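Local coordinates for protein geranyltranstransferase (Campylobacter jejuni, PDB 3NPK) that probably condenses geranyl diphosphate with isopentenyl diphosphate to make farnesyl diphosphate, releasing pyrophosphate, in bacterial isoprenoid biosynthesis, at residues F42-L47 with A68-H73; I10-K15 with A62-L67; E116-L121 with K136-N141. All blocks are in the same frame, centred on the assembly; numbering follows the deposited sequence.

Overall arrangement
Helix 59-80 is the shared element: contact 1 packs its 68-73 turns against helix 42-54, and contact 2 packs its preceding turns against the N-terminal helix 5-14. All three contacts are buried. Contact 1 is the most central and the most polar, with an arginine, a glutamate and a histidine gathered beside pyrophosphate. Contact 2 lies under the partly exposed face of helix 5-14 and mixes one histidine-carboxylate bond with leucine packing. Contact 3, also off-centre, joins helices 103-122 and 128-142 by apolar groups alone, in direct contact with the second subunit. It meets contact 1 through Leu-138 and Leu-69, and contact 2 through Val-120 and Asp-64.

Contact 1: F42-L47 with A68-H73; sequences FRAQLL and ALEFIH. With PPV (pyrophosphate), chain C.
Leu-47 and Leu-69 touch where the axes of segments 42-47 and 68-73 pass 8.8 Å apart, close to antiparallel at 157°; the nearest CA atoms are those of Ala-44 and Leu-69, at 6.4 Å. Both helices belong to the all-helical isoprenoid synthase fold, and the pair leads from an apolar floor up to the bound pyrophosphate. At the floor Leu-47 CD1 meets Leu-69 CD1 at 3.6 Å. Leu-69 also touches Ala-182, and Leu-47 touches Met-185, both on helix 164-189; branched aliphatic chains suit this buried position.

One turn nearer the ligand, the small Ala-44 lets a glutamate come in close. The chain of Glu-70 is bent at chi2 (-68°), which turns its carboxylate back to the first turn of helix 42-54. There OE2 accepts a nearly straight bond, 3.0 Å from Ala-44 N, on its anti lone pair. A backbone N-H in the first turn of a helix commonly lacks a partner in the helix itself, and a buried carboxylate can supply one. The same OE2 takes a second bond from a water 2.8 Å away, which in turn accepts from Arg-43 N at 2.9 Å and from Arg-43 NH1. Through the water Glu-70 is a second-shell residue to Arg-43, consistent with a part in positioning it.

Arg-43 extends from CG to NE and lays its guanidinium flat over one face of the His-73 ring, with centres 3.8 Å apart and planes at 13°. The stack, with the bonds from NH1 to water and pyrophosphate, limits the guanidinium's rotation. Both residues line the pocket, which Lys-40 and Arg-92 help complete, consistent with a site for a substrate's diphosphate or the pyrophosphate product. Along the guanidinium edge, near its plane, NH1 donates to pyrophosphate O31 at 3.1 Å.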
loop_
_atom_site.group_PDB
_atom_site.type_symbol
_atom_site.label_atom_id
_atom_site.label_comp_id
_atom_site.label_asym_id
_atom_site.label_seq_id
_atom_site.Cartn_x
_atom_site.Cartn_y
_atom_site.Cartn_z
ATOM N N PHE A 42 -8.760 -10.949 -14.524
ATOM C CA PHE A 42 -10.182 -10.607 -14.584
ATOM C C PHE A 42 -10.407 -9.138 -14.205
ATOM O O PHE A 42 -11.150 -8.418 -14.881
ATOM C CB PHE A 42 -10.952 -11.565 -13.651
ATOM C CG PHE A 42 -12.419 -11.261 -13.500
ATOM C CD1 PHE A 42 -13.302 -11.432 -14.565
ATOM C CD2 PHE A 42 -12.929 -10.857 -12.275
ATOM C CE1 PHE A 42 -14.668 -11.176 -14.402
ATOM C CE2 PHE A 42 -14.281 -10.600 -12.113
ATOM C CZ PHE A 42 -15.147 -10.757 -13.171
ATOM N N ARG A 43 -9.762 -8.681 -13.137
ATOM C CA ARG A 43 -9.982 -7.307 -12.700
ATOM C C ARG A 43 -9.450 -6.298 -13.724
ATOM O O ARG A 43 -10.152 -5.340 -14.097
ATOM C CB ARG A 43 -9.378 -7.093 -11.314
ATOM C CG ARG A 43 -10.092 -7.943 -10.269
ATOM C CD ARG A 43 -9.263 -8.226 -9.027
ATOM N NE ARG A 43 -9.955 -9.162 -8.132
ATOM C CZ ARG A 43 -10.004 -10.484 -8.303
ATOM N NH1 ARG A 43 -9.382 -11.055 -9.328
ATOM N NH2 ARG A 43 -10.671 -11.250 -7.435
ATOM N N ALA A 44 -8.215 -6.496 -14.174
ATOM C CA ALA A 44 -7.678 -5.685 -15.271
ATOM C C ALA A 44 -8.631 -5.664 -16.466
ATOM O O ALA A 44 -8.900 -4.605 -17.042
ATOM C CB ALA A 44 -6.309 -6.219 -15.709
ATOM N N GLN A 45 -9.136 -6.832 -16.849
ATOM C CA GLN A 45 -9.990 -6.921 -18.036
ATOM C C GLN A 45 -11.345 -6.234 -17.873
ATOM O O GLN A 45 -11.874 -5.653 -18.839
ATOM C CB GLN A 45 -10.153 -8.368 -18.504
ATOM C CG GLN A 45 -8.823 -8.991 -18.981
ATOM C CD GLN A 45 -8.155 -8.133 -20.043
ATOM O OE1 GLN A 45 -8.830 -7.526 -20.870
ATOM N NE2 GLN A 45 -6.831 -8.064 -20.015
ATOM N N LEU A 46 -11.910 -6.274 -16.667
ATOM C CA LEU A 46 -13.133 -5.509 -16.406
ATOM C C LEU A 46 -12.888 -4.022 -16.628
ATOM O O LEU A 46 -13.672 -3.349 -17.301
ATOM C CB LEU A 46 -13.625 -5.735 -14.978
ATOM C CG LEU A 46 -14.234 -7.108 -14.679
ATOM C CD1 LEU A 46 -14.471 -7.184 -13.187
ATOM C CD2 LEU A 46 -15.529 -7.316 -15.464
ATOM N N LEU A 47 -11.787 -3.509 -16.083
ATOM C CA LEU A 47 -11.481 -2.091 -16.213
ATOM C C LEU A 47 -11.269 -1.733 -17.683
ATOM O O LEU A 47 -11.820 -0.741 -18.185
ATOM C CB LEU A 47 -10.234 -1.736 -15.393
ATOM C CG LEU A 47 -9.801 -0.265 -15.473
ATOM C CD1 LEU A 47 -9.140 0.184 -14.182
ATOM C CD2 LEU A 47 -8.858 0.021 -16.655
ATOM N N ALA A 68 -2.054 -1.415 -11.834
ATOM C CA ALA A 68 -2.179 -1.143 -10.403
ATOM C C ALA A 68 -3.150 -2.126 -9.730
ATOM O O ALA A 68 -2.869 -2.633 -8.629
ATOM C CB ALA A 68 -2.639 0.287 -10.183
ATOM N N LEU A 69 -4.287 -2.389 -10.382
ATOM C CA LEU A 69 -5.264 -3.354 -9.873
ATOM C C LEU A 69 -4.654 -4.729 -9.701
ATOM O O LEU A 69 -4.859 -5.378 -8.667
ATOM C CB LEU A 69 -6.464 -3.467 -10.805
ATOM C CG LEU A 69 -7.583 -2.462 -10.633
ATOM C CD1 LEU A 69 -8.484 -2.544 -11.869
ATOM C CD2 LEU A 69 -8.356 -2.734 -9.348
ATOM N N GLU A 70 -3.898 -5.172 -10.706
ATOM C CA GLU A 70 -3.296 -6.498 -10.632
ATOM C C GLU A 70 -2.133 -6.552 -9.627
ATOM O O GLU A 70 -1.886 -7.608 -9.031
ATOM C CB GLU A 70 -2.897 -6.992 -12.027
ATOM C CG GLU A 70 -4.121 -7.191 -12.905
ATOM C CD GLU A 70 -5.043 -8.349 -12.466
ATOM O OE1 GLU A 70 -4.573 -9.354 -11.874
ATOM O OE2 GLU A 70 -6.255 -8.258 -12.741
ATOM N N PHE A 71 -1.453 -5.424 -9.406
ATOM C CA PHE A 71 -0.430 -5.375 -8.350
ATOM C C PHE A 71 -1.095 -5.585 -6.991
ATOM O O PHE A 71 -0.584 -6.336 -6.157
ATOM C CB PHE A 71 0.329 -4.041 -8.337
ATOM C CG PHE A 71 1.405 -3.904 -9.408
ATOM C CD1 PHE A 71 1.600 -4.864 -10.390
ATOM C CD2 PHE A 71 2.200 -2.777 -9.425
ATOM C CE1 PHE A 71 2.594 -4.700 -11.363
ATOM C CE2 PHE A 71 3.185 -2.593 -10.387
ATOM C CZ PHE A 71 3.382 -3.561 -11.359
ATOM N N ILE A 72 -2.208 -4.894 -6.747
ATOM C CA ILE A 72 -2.924 -5.059 -5.487
ATOM C C ILE A 72 -3.383 -6.487 -5.357
ATOM O O ILE A 72 -3.220 -7.106 -4.311
ATOM C CB ILE A 72 -4.174 -4.151 -5.421
ATOM C CG1 ILE A 72 -3.739 -2.694 -5.242
ATOM C CG2 ILE A 72 -5.173 -4.632 -4.319
ATOM C CD1 ILE A 72 -3.071 -2.419 -3.906
ATOM N N HIS A 73 -3.990 -7.011 -6.411
ATOM C CA HIS A 73 -4.521 -8.359 -6.336
ATOM C C HIS A 73 -3.404 -9.373 -6.053
ATOM O O HIS A 73 -3.545 -10.257 -5.197
ATOM C CB HIS A 73 -5.291 -8.680 -7.611
ATOM C CG HIS A 73 -5.891 -10.043 -7.607
ATOM N ND1 HIS A 73 -5.598 -10.995 -8.556
ATOM C CD2 HIS A 73 -6.747 -10.621 -6.736
ATOM C CE1 HIS A 73 -6.277 -12.098 -8.287
ATOM N NE2 HIS A 73 -6.968 -11.901 -7.178
HETATM O O11 PPV C . -8.450 -15.402 -7.176
HETATM P P1 PPV C . -8.461 -15.389 -8.825
HETATM O O21 PPV C . -9.472 -16.539 -9.427
HETATM O O31 PPV C . -8.908 -14.086 -9.322
HETATM O OPP PPV C . -6.937 -15.810 -9.263
HETATM P P2 PPV C . -6.019 -15.242 -10.496
HETATM O O12 PPV C . -4.671 -16.184 -10.370
HETATM O O22 PPV C . -5.552 -13.712 -10.208
HETATM O O32 PPV C . -6.667 -15.423 -11.806
HETATM O O HOH W 1 -7.830 -10.198 -11.533
#

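Contact 2: I10-K15 with A62-L67; sequences IHHLEK and ALDVAL
Leu-13 and Leu-67, with CA atoms 6.7 Å apart, lie where the N-terminal helix 5-14 crosses helix 59-80, the axes of the two short segments 10.1 Å from each other and at 74°. This is steep helix-on-helix packing on the flank of the isoprenoid synthase fold, and a single imidazole carries most of it. His-12 has CG anti to the backbone N (chi1 -171°), which sends its ring out from the helix and across Leu-63. Leu-63 CB sits almost exactly over the middle of one face, 3.5 Å from the ring centroid, in a CH-pi contact; Leu-63 CD1 adds to the cover. A histidine suits the spot because its flat face accepts aliphatic carbon while its polar edge can still find a partner in this partly exposed place. Further inward, Leu-13 CB and Leu-67 CD1 make a looser apolar contact at 4.2 Å, and Leu-67 also lies against Phe-9. At the ring edge, His-12 NE2 donates within the ring plane to Asp-64 OD1 at 2.8 Å, a bent bond that meets the oxygen on its anti side, 30° out of the carboxylate plane.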
loop_
_atom_site.group_PDB
_atom_site.type_symbol
_atom_site.label_atom_id
_atom_site.label_comp_id
_atom_site.label_asym_id
_atom_site.label_seq_id
_atom_site.Cartn_x
_atom_site.Cartn_y
_atom_site.Cartn_z
ATOM N N ILE A 10 -1.314 -8.472 -20.991
ATOM C CA ILE A 10 -0.167 -9.322 -20.688
ATOM C C ILE A 10 1.143 -8.699 -21.187
ATOM O O ILE A 10 2.148 -8.694 -20.481
ATOM C CB ILE A 10 -0.339 -10.718 -21.288
ATOM C CG1 ILE A 10 -1.457 -11.452 -20.537
ATOM C CG2 ILE A 10 0.978 -11.508 -21.188
ATOM C CD1 ILE A 10 -1.922 -12.716 -21.211
ATOM N N HIS A 11 1.128 -8.175 -22.409
ATOM C CA HIS A 11 2.314 -7.542 -22.964
ATOM C C HIS A 11 2.708 -6.325 -22.107
ATOM O O HIS A 11 3.890 -6.101 -21.825
ATOM C CB HIS A 11 2.032 -7.147 -24.414
ATOM C CG HIS A 11 3.193 -6.521 -25.115
ATOM N ND1 HIS A 11 4.222 -7.260 -25.660
ATOM C CD2 HIS A 11 3.475 -5.224 -25.387
ATOM C CE1 HIS A 11 5.096 -6.444 -26.225
ATOM N NE2 HIS A 11 4.665 -5.204 -26.072
ATOM N N HIS A 12 1.716 -5.561 -21.659
ATOM C CA HIS A 12 1.991 -4.390 -20.828
ATOM C C HIS A 12 2.622 -4.800 -19.499
ATOM O O HIS A 12 3.606 -4.209 -19.063
ATOM C CB HIS A 12 0.707 -3.596 -20.592
ATOM C CG HIS A 12 0.925 -2.269 -19.936
ATOM N ND1 HIS A 12 1.405 -1.175 -20.619
ATOM C CD2 HIS A 12 0.734 -1.862 -18.655
ATOM C CE1 HIS A 12 1.476 -0.142 -19.797
ATOM N NE2 HIS A 12 1.084 -0.532 -18.596
ATOM N N LEU A 13 2.054 -5.824 -18.865
ATOM C CA LEU A 13 2.574 -6.317 -17.597
ATOM C C LEU A 13 4.017 -6.781 -17.766
ATOM O O LEU A 13 4.887 -6.451 -16.961
ATOM C CB LEU A 13 1.693 -7.457 -17.076
ATOM C CG LEU A 13 2.108 -8.151 -15.766
ATOM C CD1 LEU A 13 0.891 -8.768 -15.067
ATOM C CD2 LEU A 13 3.155 -9.210 -16.014
ATOM N N GLU A 14 4.281 -7.526 -18.830
ATOM C CA GLU A 14 5.612 -8.086 -18.995
ATOM C C GLU A 14 6.705 -7.031 -19.215
ATOM O O GLU A 14 7.868 -7.270 -18.896
ATOM C CB GLU A 14 5.595 -9.174 -20.071
ATOM C CG GLU A 14 4.790 -10.378 -19.575
ATOM C CD GLU A 14 4.723 -11.541 -20.539
ATOM O OE1 GLU A 14 5.084 -11.372 -21.720
ATOM O OE2 GLU A 14 4.279 -12.628 -20.107
ATOM N N LYS A 15 6.340 -5.854 -19.715
ATOM C CA LYS A 15 7.337 -4.795 -19.877
ATOM C C LYS A 15 7.290 -3.741 -18.769
ATOM O O LYS A 15 7.972 -2.712 -18.841
ATOM C CB LYS A 15 7.237 -4.151 -21.254
ATOM C CG LYS A 15 5.935 -3.474 -21.510
ATOM C CD LYS A 15 5.706 -3.341 -23.008
ATOM C CE LYS A 15 5.358 -1.925 -23.350
ATOM N NZ LYS A 15 6.517 -1.066 -22.976
ATOM N N ALA A 62 -4.931 3.632 -19.956
ATOM C CA ALA A 62 -5.601 2.854 -18.914
ATOM C C ALA A 62 -4.829 1.620 -18.493
ATOM O O ALA A 62 -5.122 1.054 -17.441
ATOM C CB ALA A 62 -7.010 2.451 -19.366
ATOM N N LEU A 63 -3.901 1.159 -19.329
ATOM C CA LEU A 63 -3.182 -0.060 -19.005
ATOM C C LEU A 63 -2.457 0.050 -17.667
ATOM O O LEU A 63 -2.379 -0.940 -16.934
ATOM C CB LEU A 63 -2.191 -0.420 -20.118
ATOM C CG LEU A 63 -2.842 -0.922 -21.407
ATOM C CD1 LEU A 63 -1.843 -0.867 -22.557
ATOM C CD2 LEU A 63 -3.447 -2.313 -21.271
ATOM N N ASP A 64 -1.935 1.236 -17.345
ATOM C CA ASP A 64 -1.243 1.434 -16.064
ATOM C C ASP A 64 -2.221 1.304 -14.895
ATOM O O ASP A 64 -1.840 0.884 -13.807
ATOM C CB ASP A 64 -0.584 2.813 -15.975
ATOM C CG ASP A 64 0.695 2.918 -16.777
ATOM O OD1 ASP A 64 1.294 1.871 -17.123
ATOM O OD2 ASP A 64 1.113 4.072 -17.044
ATOM N N VAL A 65 -3.481 1.676 -15.110
ATOM C CA VAL A 65 -4.465 1.595 -14.031
ATOM C C VAL A 65 -4.841 0.129 -13.827
ATOM O O VAL A 65 -4.957 -0.341 -12.687
ATOM C CB VAL A 65 -5.719 2.472 -14.337
ATOM C CG1 VAL A 65 -6.653 2.503 -13.138
ATOM C CG2 VAL A 65 -5.288 3.887 -14.709
ATOM N N ALA A 66 -5.009 -0.604 -14.926
ATOM C CA ALA A 66 -5.210 -2.048 -14.853
ATOM C C ALA A 66 -4.034 -2.717 -14.142
ATOM O O ALA A 66 -4.221 -3.656 -13.350
ATOM C CB ALA A 66 -5.386 -2.636 -16.258
ATOM N N LEU A 67 -2.820 -2.248 -14.432
ATOM C CA LEU A 67 -1.624 -2.792 -13.799
ATOM C C LEU A 67 -1.666 -2.606 -12.279
ATOM O O LEU A 67 -1.371 -3.540 -11.520
ATOM C CB LEU A 67 -0.375 -2.128 -14.372
ATOM C CG LEU A 67 0.948 -2.811 -14.016
ATOM C CD1 LEU A 67 0.935 -4.234 -14.557
ATOM C CD2 LEU A 67 2.093 -2.015 -14.619
#

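Contact 3: E116-L121 with K136-N141; sequences EAFLVL and KTLAFN
Phe-118 and Leu-138 meet because of their first torsions. Phe-118 holds CG anti to its carbonyl carbon (chi1 -62°), which brings the far end of the ring across to the neighbouring helix, whereas Leu-138 has CG anti to the backbone N (chi1 -172°) and reaches back between the residues that face it. Its CD2 branch does most of the touching: it lies 3.8 Å from Leu-121 CD1, 4.0 Å from Phe-118 CE1 and 4.3 Å from Ala-117 CB. One methyl is therefore lodged among three side chains: the neighbours Ala-117 and Phe-118, and Leu-121 one turn further on. Phe-118 CZ comes obliquely to Ala-139 CB at 3.8 Å, and the ring has Ala-139 N near its plane. Alanine is small enough at this point to let the ring tip come up to the backbone.

The helices carrying these groups, 103-122 and 128-142, are sequence neighbours in the isoprenoid synthase fold and form an antiparallel pair. The axes of 116-121 and 136-141 lie at 168° and 11.2 Å apart, a wide spacing bridged by the ring of Phe-118 and, from the other helix, the branch of Leu-138. The pair takes part in the dimer interface, where the Phe-118 ring stacks on Phe-118 of the second subunit and Ala-139 packs on Leu-119 of that subunit. Aromatic and aliphatic residues suit a place buried between helices and against a second subunit.

Within 136-141, apart from the contact with 116-121, the Asn-141 side chain folds back on its own helix. Asn-141 ND2 donates to Thr-137 O at 2.9 Å, while Asn-141 N reaches the same oxygen from the opposite face of the carbonyl plane. Asn-141 OD1 is bonded to Tyr-201 OH.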
loop_
_atom_site.group_PDB
_atom_site.type_symbol
_atom_site.label_atom_id
_atom_site.label_comp_id
_atom_site.label_asym_id
_atom_site.label_seq_id
_atom_site.Cartn_x
_atom_site.Cartn_y
_atom_site.Cartn_z
ATOM N N GLU A 116 3.514 -0.144 -4.623
ATOM C CA GLU A 116 3.828 0.127 -6.028
ATOM C C GLU A 116 2.568 0.363 -6.864
ATOM O O GLU A 116 2.612 1.068 -7.879
ATOM C CB GLU A 116 4.651 -1.009 -6.628
ATOM C CG GLU A 116 5.398 -0.635 -7.900
ATOM C CD GLU A 116 6.603 0.280 -7.683
ATOM O OE1 GLU A 116 6.895 0.687 -6.536
ATOM O OE2 GLU A 116 7.266 0.602 -8.692
ATOM N N ALA A 117 1.446 -0.205 -6.438
ATOM C CA ALA A 117 0.196 0.023 -7.154
ATOM C C ALA A 117 -0.078 1.528 -7.197
ATOM O O ALA A 117 -0.517 2.072 -8.221
ATOM C CB ALA A 117 -0.962 -0.703 -6.476
ATOM N N PHE A 118 0.189 2.193 -6.077
ATOM C CA PHE A 118 -0.036 3.630 -6.007
ATOM C C PHE A 118 1.001 4.446 -6.766
ATOM O O PHE A 118 0.666 5.489 -7.337
ATOM C CB PHE A 118 -0.243 4.065 -4.559
ATOM C CG PHE A 118 -1.435 3.414 -3.967
ATOM C CD1 PHE A 118 -2.691 3.842 -4.334
ATOM C CD2 PHE A 118 -1.322 2.271 -3.175
ATOM C CE1 PHE A 118 -3.826 3.203 -3.852
ATOM C CE2 PHE A 118 -2.448 1.618 -2.706
ATOM C CZ PHE A 118 -3.702 2.075 -3.053
ATOM N N LEU A 119 2.250 3.986 -6.777
ATOM C CA LEU A 119 3.258 4.638 -7.609
ATOM C C LEU A 119 2.857 4.571 -9.084
ATOM O O LEU A 119 2.887 5.576 -9.793
ATOM C CB LEU A 119 4.643 4.011 -7.403
ATOM C CG LEU A 119 5.804 4.737 -8.091
ATOM C CD1 LEU A 119 5.918 6.187 -7.599
ATOM C CD2 LEU A 119 7.101 3.995 -7.825
ATOM N N VAL A 120 2.471 3.386 -9.540
ATOM C CA VAL A 120 2.085 3.203 -10.937
ATOM C C VAL A 120 0.858 4.045 -11.270
ATOM O O VAL A 120 0.805 4.715 -12.308
ATOM C CB VAL A 120 1.837 1.712 -11.262
ATOM C CG1 VAL A 120 1.094 1.562 -12.595
ATOM C CG2 VAL A 120 3.160 0.965 -11.269
ATOM N N LEU A 121 -0.135 4.041 -10.384
ATOM C CA LEU A 121 -1.344 4.816 -10.660
ATOM C C LEU A 121 -1.003 6.305 -10.750
ATOM O O LEU A 121 -1.489 7.023 -11.649
ATOM C CB LEU A 121 -2.363 4.591 -9.547
ATOM C CG LEU A 121 -3.750 4.165 -9.970
ATOM C CD1 LEU A 121 -4.668 4.001 -8.737
ATOM C CD2 LEU A 121 -4.266 5.135 -10.996
ATOM N N LYS A 136 -8.364 7.211 -4.786
ATOM C CA LYS A 136 -9.393 7.098 -3.755
ATOM C C LYS A 136 -10.156 5.798 -3.894
ATOM O O LYS A 136 -10.404 5.110 -2.903
ATOM C CB LYS A 136 -10.382 8.268 -3.819
ATOM C CG LYS A 136 -9.808 9.602 -3.425
ATOM C CD LYS A 136 -10.825 10.731 -3.629
ATOM C CE LYS A 136 -10.308 12.036 -3.033
ATOM N NZ LYS A 136 -11.260 13.165 -3.254
ATOM N N THR A 137 -10.530 5.447 -5.121
ATOM C CA THR A 137 -11.308 4.229 -5.331
ATOM C C THR A 137 -10.494 2.983 -4.986
ATOM O O THR A 137 -10.974 2.057 -4.305
ATOM C CB THR A 137 -11.830 4.156 -6.770
ATOM O OG1 THR A 137 -12.676 5.297 -6.996
ATOM C CG2 THR A 137 -12.640 2.880 -7.002
ATOM N N LEU A 138 -9.254 2.950 -5.452
ATOM C CA LEU A 138 -8.435 1.769 -5.187
ATOM C C LEU A 138 -8.106 1.625 -3.706
ATOM O O LEU A 138 -8.212 0.525 -3.152
ATOM C CB LEU A 138 -7.144 1.809 -5.994
ATOM C CG LEU A 138 -6.303 0.527 -5.942
ATOM C CD1 LEU A 138 -7.084 -0.669 -6.487
ATOM C CD2 LEU A 138 -5.021 0.746 -6.762
ATOM N N ALA A 139 -7.690 2.711 -3.056
ATOM C CA ALA A 139 -7.273 2.601 -1.650
ATOM C C ALA A 139 -8.456 2.304 -0.720
ATOM O O ALA A 139 -8.302 1.622 0.291
ATOM C CB ALA A 139 -6.536 3.861 -1.189
ATOM N N PHE A 140 -9.633 2.816 -1.062
ATOM C CA PHE A 140 -10.823 2.508 -0.276
ATOM C C PHE A 140 -11.157 1.027 -0.405
ATOM O O PHE A 140 -11.275 0.308 0.595
ATOM C CB PHE A 140 -12.017 3.359 -0.736
ATOM C CG PHE A 140 -13.277 3.106 0.047
ATOM C CD1 PHE A 140 -14.189 2.131 -0.354
ATOM C CD2 PHE A 140 -13.544 3.852 1.176
ATOM C CE1 PHE A 140 -15.360 1.915 0.365
ATOM C CE2 PHE A 140 -14.721 3.640 1.907
ATOM C CZ PHE A 140 -15.619 2.680 1.496
ATOM N N ASN A 141 -11.272 0.549 -1.640
ATOM C CA ASN A 141 -11.739 -0.818 -1.859
ATOM C C ASN A 141 -10.717 -1.915 -1.580
ATOM O O ASN A 141 -11.100 -3.047 -1.250
ATOM C CB ASN A 141 -12.332 -0.955 -3.261
ATOM C CG ASN A 141 -13.646 -0.206 -3.382
ATOM O OD1 ASN A 141 -14.661 -0.636 -2.840
ATOM N ND2 ASN A 141 -13.622 0.938 -4.049
#